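Side-chain contacts in putative sugar ABC transporter (Yersinia enterocolitica subsp. enterocolitica 8081, PDB 5ULB), which probably captures methylthioribose or a related ribose derivative in the periplasm for uptake by an ABC transporter, and binds 5-Se-methyl-5-seleno-ribofuranose: residues 266-271 against 286-291; 278-283 against 325-330. All blocks are in the same frame, centred on the assembly; numbering follows the deposited sequence. Where two conformers were deposited one is given.

Interaction 1: 266-271 against 286-291; sequences GAVNLR and YEFRAA
ND2 of N269 donates to two oxygens, O of I265 one turn back in its own helix and OG1 of T120, while lying near the ring plane of F288 at its edge, with N269 ND2 to F288 CZ at 4.1 Å. OD1 of the same amide is hydrogen-bonded to OG of S104, so both ends of this buried group have partners and its rotation is fixed. The amide is turned 35° from the F288 ring.

The apolar part of the contact belongs to V268. Its CB lies in the plane of the F288 ring, at the edge, with V268 CB to F288 CE1 at 3.7 Å. V268 CG1 comes obliquely to both aromatic rings, reaching F288 CZ at 3.7 Å and Y286 CE2 at 4.1 Å. What brings this methyl to the strand is a first torsion that places CG1 anti to the backbone N (chi1 162°).

Here 266-271 runs nearly antiparallel to 286-288: the N-to-C directions are 161° apart and the axes approach to 11.0 Å. Y286 and F288 bond through their backbones to V119 and Q121 of strand 118-122, and A291 to A259 at the end of strand 254-259. The strand thus joins the two halves of the sheet, consistent with the inter-lobe crossing of type I periplasmic binding proteins.

Within the strand, the Y286 ring offers its edge to F288, Y286 CE2 standing 3.7 Å above the F288 ring plane. F323 meets Y286 edge-to-face and also touches V268. At the far end of the tyrosine, OH is hydrogen-bonded to OD2 of D322. The F288 side chain stays about 9 Å from the bound sugar.

Interaction 2: 278-283 against 325-330; sequences AGEETP and SPWFAT
Both carboxylate oxygens of E280 accept hydrogen bonds from the segment 325-330. OE2 takes the indole N-H, with W327 NE1 to E280 OE2 at 2.7 Å and an N-H...O angle of 154°. The acceptor lies close to the indole plane, yet the nitrogen lies 45° out of the carboxylate plane. OE1 uses its syn lone pair for the hydroxyl of S325, S325 OG to E280 OE1 being 2.8 Å, and also forms a salt bridge with NZ of K275. That lysine would probably stabilise the carboxylate's negative charge. K275 NZ also makes a weak hydrogen bond to S325 OG, so lysine, serine and E280 OE1 form a small cluster.

W327 CG sits between the backbone N and the carbonyl carbon (chi1 48°), a rotamer that swings the indole across to the loop. Beside the polar pair, A278 CB approaches CZ2 and CH2 of the six-membered ring obliquely, 3.6 Å from W327 CZ2. S325 CB and F328 CD1 lie over one indole face, both displaced toward the rim, CB of S325 being 3.4 Å above that plane.

G279 ends helix 262-278 in a Schellman motif, and E280 follows in the loop to strand 285-294. W327 and helix 327-335 lie beside this turn, where P10 touches both A278 and W327.

How the interactions relate
Both interactions involve helix 262-278, interaction 1 by its middle and interaction 2 by its C-terminal end and the loop after it. Interaction 1 is buried, its centre about 10 Å from that of the chain, and joins the helix to the sheet through two aromatic rings, a valine and the amide of N269 at a ring edge; no hydrogen bond crosses it. Interaction 2 is partly buried, about 24 Å out by the same measure, and fastens helix 327-335 to the turn after helix 262-278 through a carboxylate with two bonds across. Buried areas are similar, 142 and 147 Å². Their centres lie about 15 Å apart, joined where R271 CG packs 3.6 Å from F328 CE2.

Interaction 1: 266-271 against 286-291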
ATOM      1  N   GLY A 266       2.153  -1.274  -7.675  1.00  8.67           N
ATOM      2  CA  GLY A 266       2.787  -0.354  -8.595  1.00  8.47           C
ATOM      3  C   GLY A 266       2.801  -0.862  -9.987  1.00 10.49           C
ATOM      4  O   GLY A 266       2.483  -0.117 -10.923  1.00 11.17           O
ATOM      5  N   ALA A 267       3.207  -2.111 -10.174  1.00  9.91           N
ATOM      6  CA  ALA A 267       3.263  -2.674 -11.524  1.00  9.25           C
ATOM      7  C   ALA A 267       1.881  -2.644 -12.191  1.00 10.80           C
ATOM      8  O   ALA A 267       1.832  -2.356 -13.393  1.00 10.71           O
ATOM      9  CB  ALA A 267       3.813  -4.052 -11.449  1.00 10.82           C
ATOM     10  N   VAL A 268       0.834  -3.084 -11.464  1.00  9.85           N
ATOM     11  CA  VAL A 268      -0.463  -3.124 -12.108  1.00  9.91           C
ATOM     12  C   VAL A 268      -0.919  -1.751 -12.504  1.00  9.66           C
ATOM     13  O   VAL A 268      -1.581  -1.620 -13.565  1.00 10.86           O
ATOM     14  CB  VAL A 268      -1.408  -3.915 -11.202  1.00 10.48           C
ATOM     15  CG1 VAL A 268      -2.853  -3.650 -11.547  1.00 14.98           C
ATOM     16  CG2 VAL A 268      -1.055  -5.405 -11.224  1.00 12.77           C
ATOM     17  N   ASN A 269      -0.729  -0.751 -11.647  1.00 10.01           N
ATOM     18  CA  ASN A 269      -1.085   0.610 -12.108  1.00 10.17           C
ATOM     19  C   ASN A 269      -0.342   1.016 -13.361  1.00  9.82           C
ATOM     20  O   ASN A 269      -0.958   1.663 -14.217  1.00 11.47           O
ATOM     21  CB  ASN A 269      -0.903   1.601 -10.926  1.00 11.88           C
ATOM     22  CG  ASN A 269      -2.111   1.589  -9.987  1.00 10.46           C
ATOM     23  OD1 ASN A 269      -3.064   2.372 -10.244  1.00 12.96           O
ATOM     24  ND2 ASN A 269      -2.169   0.721  -8.976  1.00 11.49           N
ATOM     25  N   LEU A 270       0.897   0.651 -13.502  1.00  9.54           N
ATOM     26  CA  LEU A 270       1.626   0.914 -14.752  1.00 10.42           C
ATOM     27  C   LEU A 270       0.980   0.178 -15.901  1.00 10.03           C
ATOM     28  O   LEU A 270       0.838   0.727 -16.975  1.00 11.25           O
ATOM     29  CB  LEU A 270       3.140   0.619 -14.529  1.00 11.80           C
ATOM     30  CG  LEU A 270       4.086   1.128 -15.580  1.00 13.72           C
ATOM     31  CD1 LEU A 270       4.095   0.300 -16.847  1.00 16.56           C
ATOM     32  CD2 LEU A 270       4.007   2.580 -15.835  1.00 15.95           C
ATOM     33  N   ARG A 271       0.705  -1.130 -15.717  1.00 10.12           N
ATOM     34  CA  ARG A 271       0.065  -1.920 -16.779  1.00 10.18           C
ATOM     35  C   ARG A 271      -1.217  -1.233 -17.267  1.00 10.10           C
ATOM     36  O   ARG A 271      -1.522  -1.181 -18.468  1.00 11.01           O
ATOM     37  CB  ARG A 271      -0.279  -3.339 -16.292  1.00 10.67           C
ATOM     38  CG  ARG A 271       0.892  -4.172 -15.947  1.00 12.84           C
ATOM     39  CD  ARG A 271       0.397  -5.549 -15.473  1.00 14.11           C
ATOM     40  NE  ARG A 271       1.474  -6.319 -14.874  1.00 17.93           N
ATOM     41  CZ  ARG A 271       1.308  -7.481 -14.246  1.00 18.89           C
ATOM     42  NH1 ARG A 271       0.125  -8.009 -14.138  1.00 17.92           N
ATOM     43  NH2 ARG A 271       2.327  -8.115 -13.752  1.00 27.41           N
ATOM     44  N   TYR A 286     -10.584  -1.581  -9.913  1.00 12.29           N
ATOM     45  CA  TYR A 286      -9.900  -2.831  -9.726  1.00 11.98           C
ATOM     46  C   TYR A 286      -9.435  -2.943  -8.250  1.00 10.96           C
ATOM     47  O   TYR A 286      -8.917  -1.985  -7.658  1.00 12.82           O
ATOM     48  CB  TYR A 286      -8.631  -2.943 -10.638  1.00 12.99           C
ATOM     49  CG  TYR A 286      -7.821  -4.175 -10.510  1.00 13.11           C
ATOM     50  CD1 TYR A 286      -8.268  -5.396 -11.039  1.00 14.79           C
ATOM     51  CD2 TYR A 286      -6.651  -4.250  -9.718  1.00 13.53           C
ATOM     52  CE1 TYR A 286      -7.569  -6.544 -10.918  1.00 16.09           C
ATOM     53  CE2 TYR A 286      -6.012  -5.414  -9.597  1.00 16.04           C
ATOM     54  CZ  TYR A 286      -6.420  -6.550 -10.222  1.00 15.49           C
ATOM     55  OH  TYR A 286      -5.699  -7.687 -10.068  1.00 21.54           O
ATOM     56  N   GLU A 287      -9.605  -4.145  -7.702  1.00 10.79           N
ATOM     57  CA  GLU A 287      -9.265  -4.400  -6.306  1.00 12.59           C
ATOM     58  C   GLU A 287      -8.199  -5.484  -6.188  1.00 11.00           C
ATOM     59  O   GLU A 287      -8.338  -6.575  -6.773  1.00 14.82           O
ATOM     60  CB  GLU A 287     -10.512  -4.830  -5.528  1.00 14.55           C
ATOM     61  CG  GLU A 287     -10.343  -4.908  -4.074  1.00 17.16           C
ATOM     62  CD  GLU A 287     -11.657  -5.182  -3.334  1.00 23.07           C
ATOM     63  OE1 GLU A 287     -12.052  -6.347  -3.260  1.00 26.60           O
ATOM     64  OE2 GLU A 287     -12.197  -4.191  -2.801  1.00 32.09           O
ATOM     65  N   PHE A 288      -7.137  -5.244  -5.389  1.00 10.00           N
ATOM     66  CA  PHE A 288      -6.139  -6.222  -5.158  1.00 10.62           C
ATOM     67  C   PHE A 288      -6.545  -7.138  -4.004  1.00 12.51           C
ATOM     68  O   PHE A 288      -7.123  -6.684  -3.063  1.00 19.72           O
ATOM     69  CB  PHE A 288      -4.803  -5.525  -4.745  1.00 10.39           C
ATOM     70  CG  PHE A 288      -4.256  -4.665  -5.842  1.00 10.27           C
ATOM     71  CD1 PHE A 288      -3.413  -5.181  -6.787  1.00 12.25           C
ATOM     72  CD2 PHE A 288      -4.535  -3.330  -5.925  1.00 11.10           C
ATOM     73  CE1 PHE A 288      -2.916  -4.390  -7.837  1.00 11.81           C
ATOM     74  CE2 PHE A 288      -4.037  -2.482  -6.969  1.00 12.60           C
ATOM     75  CZ  PHE A 288      -3.251  -3.053  -7.941  1.00 12.57           C
ATOM     76  N   ARG A 289      -6.110  -8.367  -4.060  0.50 12.81           N
ATOM     77  CA  ARG A 289      -6.374  -9.376  -2.979  0.50 14.61           C
ATOM     78  C   ARG A 289      -5.153  -9.587  -2.113  0.50 13.32           C
ATOM     79  O   ARG A 289      -4.015  -9.753  -2.645  0.50 16.72           O
ATOM     80  CB  ARG A 289      -6.799 -10.743  -3.642  0.50 20.28           C
ATOM     81  CG  ARG A 289      -8.118 -10.642  -4.350  0.50 20.60           C
ATOM     82  CD  ARG A 289      -8.785 -11.975  -4.663  0.50 29.18           C
ATOM     83  NE  ARG A 289      -9.688 -11.676  -5.801  0.50 33.60           N
ATOM     84  CZ  ARG A 289      -9.288 -11.835  -7.027  0.50 29.51           C
ATOM     85  NH1 ARG A 289      -8.096 -12.353  -7.153  0.50 32.73           N
ATOM     86  NH2 ARG A 289     -10.037 -11.556  -8.045  0.50 48.95           N
ATOM     87  N   ALA A 290      -5.396  -9.747  -0.834  1.00 15.15           N
ATOM     88  CA  ALA A 290      -4.250  -9.897   0.127  1.00 14.65           C
ATOM     89  C   ALA A 290      -4.125 -11.295   0.603  1.00 12.76           C
ATOM     90  O   ALA A 290      -5.033 -12.154   0.406  1.00 15.23           O
ATOM     91  CB  ALA A 290      -4.419  -9.040   1.313  1.00 14.91           C
ATOM     92  N   ALA A 291      -2.989 -11.615   1.196  1.00 14.16           N
ATOM     93  CA  ALA A 291      -2.699 -12.831   1.869  1.00 11.80           C
ATOM     94  C   ALA A 291      -2.427 -12.547   3.332  1.00 10.49           C
ATOM     95  O   ALA A 291      -1.914 -11.489   3.687  1.00 12.34           O
ATOM     96  CB  ALA A 291      -1.472 -13.531   1.250  1.00 16.12           C
TER

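Interaction 2: 278-283 against 325-330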
ATOM      1  N   ALA A 278      -2.260   2.627 -25.116  1.00 13.35           N
ATOM      2  CA  ALA A 278      -2.429   1.794 -26.306  1.00 14.39           C
ATOM      3  C   ALA A 278      -3.818   1.790 -26.881  1.00 16.06           C
ATOM      4  O   ALA A 278      -4.018   1.263 -27.991  1.00 20.39           O
ATOM      5  CB  ALA A 278      -2.046   0.395 -25.957  1.00 14.74           C
ATOM      6  N   GLY A 279      -4.776   2.317 -26.146  1.00 15.11           N
ATOM      7  CA  GLY A 279      -6.176   2.321 -26.646  1.00 16.38           C
ATOM      8  C   GLY A 279      -6.968   1.035 -26.341  1.00 16.72           C
ATOM      9  O   GLY A 279      -8.005   0.810 -26.981  1.00 22.02           O
ATOM     10  N   GLU A 280      -6.525   0.255 -25.386  1.00 15.30           N
ATOM     11  CA  GLU A 280      -7.171  -0.999 -24.957  1.00 14.68           C
ATOM     12  C   GLU A 280      -8.103  -0.754 -23.795  1.00 15.01           C
ATOM     13  O   GLU A 280      -7.803   0.081 -22.924  1.00 18.17           O
ATOM     14  CB  GLU A 280      -6.123  -2.048 -24.604  1.00 17.14           C
ATOM     15  CG  GLU A 280      -5.314  -2.560 -25.756  1.00 17.98           C
ATOM     16  CD  GLU A 280      -4.322  -3.650 -25.393  1.00 20.04           C
ATOM     17  OE1 GLU A 280      -4.051  -3.969 -24.174  1.00 25.05           O
ATOM     18  OE2 GLU A 280      -3.885  -4.313 -26.307  1.00 27.41           O
ATOM     19  N   GLU A 281      -9.225  -1.465 -23.759  1.00 16.74           N
ATOM     20  CA  GLU A 281     -10.191  -1.307 -22.683  1.00 15.58           C
ATOM     21  C   GLU A 281      -9.583  -1.563 -21.333  1.00 14.51           C
ATOM     22  O   GLU A 281      -8.821  -2.544 -21.194  1.00 16.91           O
ATOM     23  CB  GLU A 281     -11.372  -2.248 -22.928  1.00 17.71           C
ATOM     24  CG  GLU A 281     -12.445  -2.223 -21.855  1.00 19.55           C
ATOM     25  CD  GLU A 281     -13.574  -3.233 -22.093  1.00 24.72           C
ATOM     26  OE1 GLU A 281     -13.444  -4.075 -23.043  1.00 24.53           O
ATOM     27  OE2 GLU A 281     -14.561  -3.109 -21.367  1.00 29.46           O
ATOM     28  N   THR A 282      -9.921  -0.746 -20.363  1.00 13.56           N
ATOM     29  CA  THR A 282      -9.560  -0.915 -18.957  1.00 13.18           C
ATOM     30  C   THR A 282     -10.770  -0.622 -18.085  1.00 14.61           C
ATOM     31  O   THR A 282     -11.638   0.110 -18.458  1.00 15.41           O
ATOM     32  CB  THR A 282      -8.409   0.071 -18.575  1.00 12.79           C
ATOM     33  OG1 THR A 282      -8.754   1.408 -18.905  1.00 13.33           O
ATOM     34  CG2 THR A 282      -7.076  -0.385 -19.192  1.00 14.37           C
ATOM     35  N   PRO A 283     -10.882  -1.305 -16.944  1.00 13.56           N
ATOM     36  CA  PRO A 283     -12.077  -1.225 -16.141  1.00 14.29           C
ATOM     37  C   PRO A 283     -12.140   0.056 -15.355  1.00 14.03           C
ATOM     38  O   PRO A 283     -11.115   0.731 -15.117  1.00 14.40           O
ATOM     39  CB  PRO A 283     -11.931  -2.398 -15.194  1.00 15.78           C
ATOM     40  CG  PRO A 283     -10.476  -2.612 -15.061  1.00 15.64           C
ATOM     41  CD  PRO A 283      -9.909  -2.251 -16.412  1.00 15.20           C
ATOM     42  N   SER A 325      -0.952  -7.624 -21.089  1.00 18.23           N
ATOM     43  CA  SER A 325      -1.159  -7.773 -22.477  1.00 16.67           C
ATOM     44  C   SER A 325      -0.000  -8.536 -23.151  1.00 17.19           C
ATOM     45  O   SER A 325       1.171  -8.426 -22.726  1.00 18.50           O
ATOM     46  CB  SER A 325      -1.243  -6.366 -23.092  1.00 20.06           C
ATOM     47  OG  SER A 325      -2.376  -5.676 -22.656  1.00 24.71           O
ATOM     48  N   PRO A 326      -0.325  -9.291 -24.213  1.00 16.84           N
ATOM     49  CA  PRO A 326       0.725 -10.071 -24.831  1.00 15.71           C
ATOM     50  C   PRO A 326       1.851  -9.273 -25.448  1.00 15.54           C
ATOM     51  O   PRO A 326       2.990  -9.714 -25.521  1.00 20.46           O
ATOM     52  CB  PRO A 326       0.025 -10.848 -25.913  1.00 20.98           C
ATOM     53  CG  PRO A 326      -1.409 -10.525 -25.819  1.00 25.12           C
ATOM     54  CD  PRO A 326      -1.658  -9.632 -24.738  1.00 19.45           C
ATOM     55  N   TRP A 327       1.569  -8.048 -25.874  1.00 14.69           N
ATOM     56  CA  TRP A 327       2.605  -7.171 -26.452  1.00 15.92           C
ATOM     57  C   TRP A 327       3.530  -6.634 -25.372  1.00 14.71           C
ATOM     58  O   TRP A 327       4.523  -5.981 -25.716  1.00 17.19           O
ATOM     59  CB  TRP A 327       2.004  -6.025 -27.313  1.00 17.88           C
ATOM     60  CG  TRP A 327       0.926  -5.290 -26.721  1.00 17.30           C
ATOM     61  CD1 TRP A 327      -0.411  -5.584 -26.864  1.00 18.34           C
ATOM     62  CD2 TRP A 327       0.958  -4.149 -25.848  1.00 15.54           C
ATOM     63  NE1 TRP A 327      -1.210  -4.766 -26.113  1.00 18.27           N
ATOM     64  CE2 TRP A 327      -0.405  -3.833 -25.514  1.00 17.68           C
ATOM     65  CE3 TRP A 327       1.989  -3.355 -25.351  1.00 18.04           C
ATOM     66  CZ2 TRP A 327      -0.755  -2.757 -24.761  1.00 20.83           C
ATOM     67  CZ3 TRP A 327       1.660  -2.238 -24.548  1.00 20.34           C
ATOM     68  CH2 TRP A 327       0.298  -1.932 -24.276  1.00 18.10           C
ATOM     69  N   PHE A 328       3.264  -6.808 -24.069  1.00 13.60           N
ATOM     70  CA  PHE A 328       4.273  -6.430 -23.046  1.00 13.92           C
ATOM     71  C   PHE A 328       5.539  -7.216 -23.282  1.00 17.02           C
ATOM     72  O   PHE A 328       6.619  -6.657 -23.096  1.00 17.74           O
ATOM     73  CB  PHE A 328       3.740  -6.640 -21.652  1.00 13.53           C
ATOM     74  CG  PHE A 328       2.638  -5.684 -21.198  1.00 14.14           C
ATOM     75  CD1 PHE A 328       2.205  -4.568 -21.926  1.00 17.18           C
ATOM     76  CD2 PHE A 328       2.058  -5.885 -19.949  1.00 15.88           C
ATOM     77  CE1 PHE A 328       1.199  -3.815 -21.433  1.00 16.72           C
ATOM     78  CE2 PHE A 328       1.036  -5.087 -19.468  1.00 16.93           C
ATOM     79  CZ  PHE A 328       0.593  -4.046 -20.231  1.00 16.15           C
ATOM     80  N   ALA A 329       5.437  -8.525 -23.623  1.00 17.27           N
ATOM     81  CA  ALA A 329       6.590  -9.309 -23.917  1.00 18.39           C
ATOM     82  C   ALA A 329       7.350  -8.755 -25.106  1.00 17.88           C
ATOM     83  O   ALA A 329       8.588  -8.775 -25.163  1.00 21.76           O
ATOM     84  CB  ALA A 329       6.261 -10.778 -24.099  1.00 21.48           C
ATOM     85  N   THR A 330       6.635  -8.297 -26.110  1.00 15.31           N
ATOM     86  CA  THR A 330       7.285  -7.731 -27.286  1.00 17.72           C
ATOM     87  C   THR A 330       8.091  -6.520 -26.882  1.00 20.47           C
ATOM     88  O   THR A 330       9.192  -6.311 -27.372  1.00 22.89           O
ATOM     89  CB  THR A 330       6.185  -7.398 -28.348  1.00 17.81           C
ATOM     90  OG1 THR A 330       5.361  -8.565 -28.465  1.00 19.26           O
ATOM     91  CG2 THR A 330       6.811  -7.062 -29.636  1.00 19.20           C
TER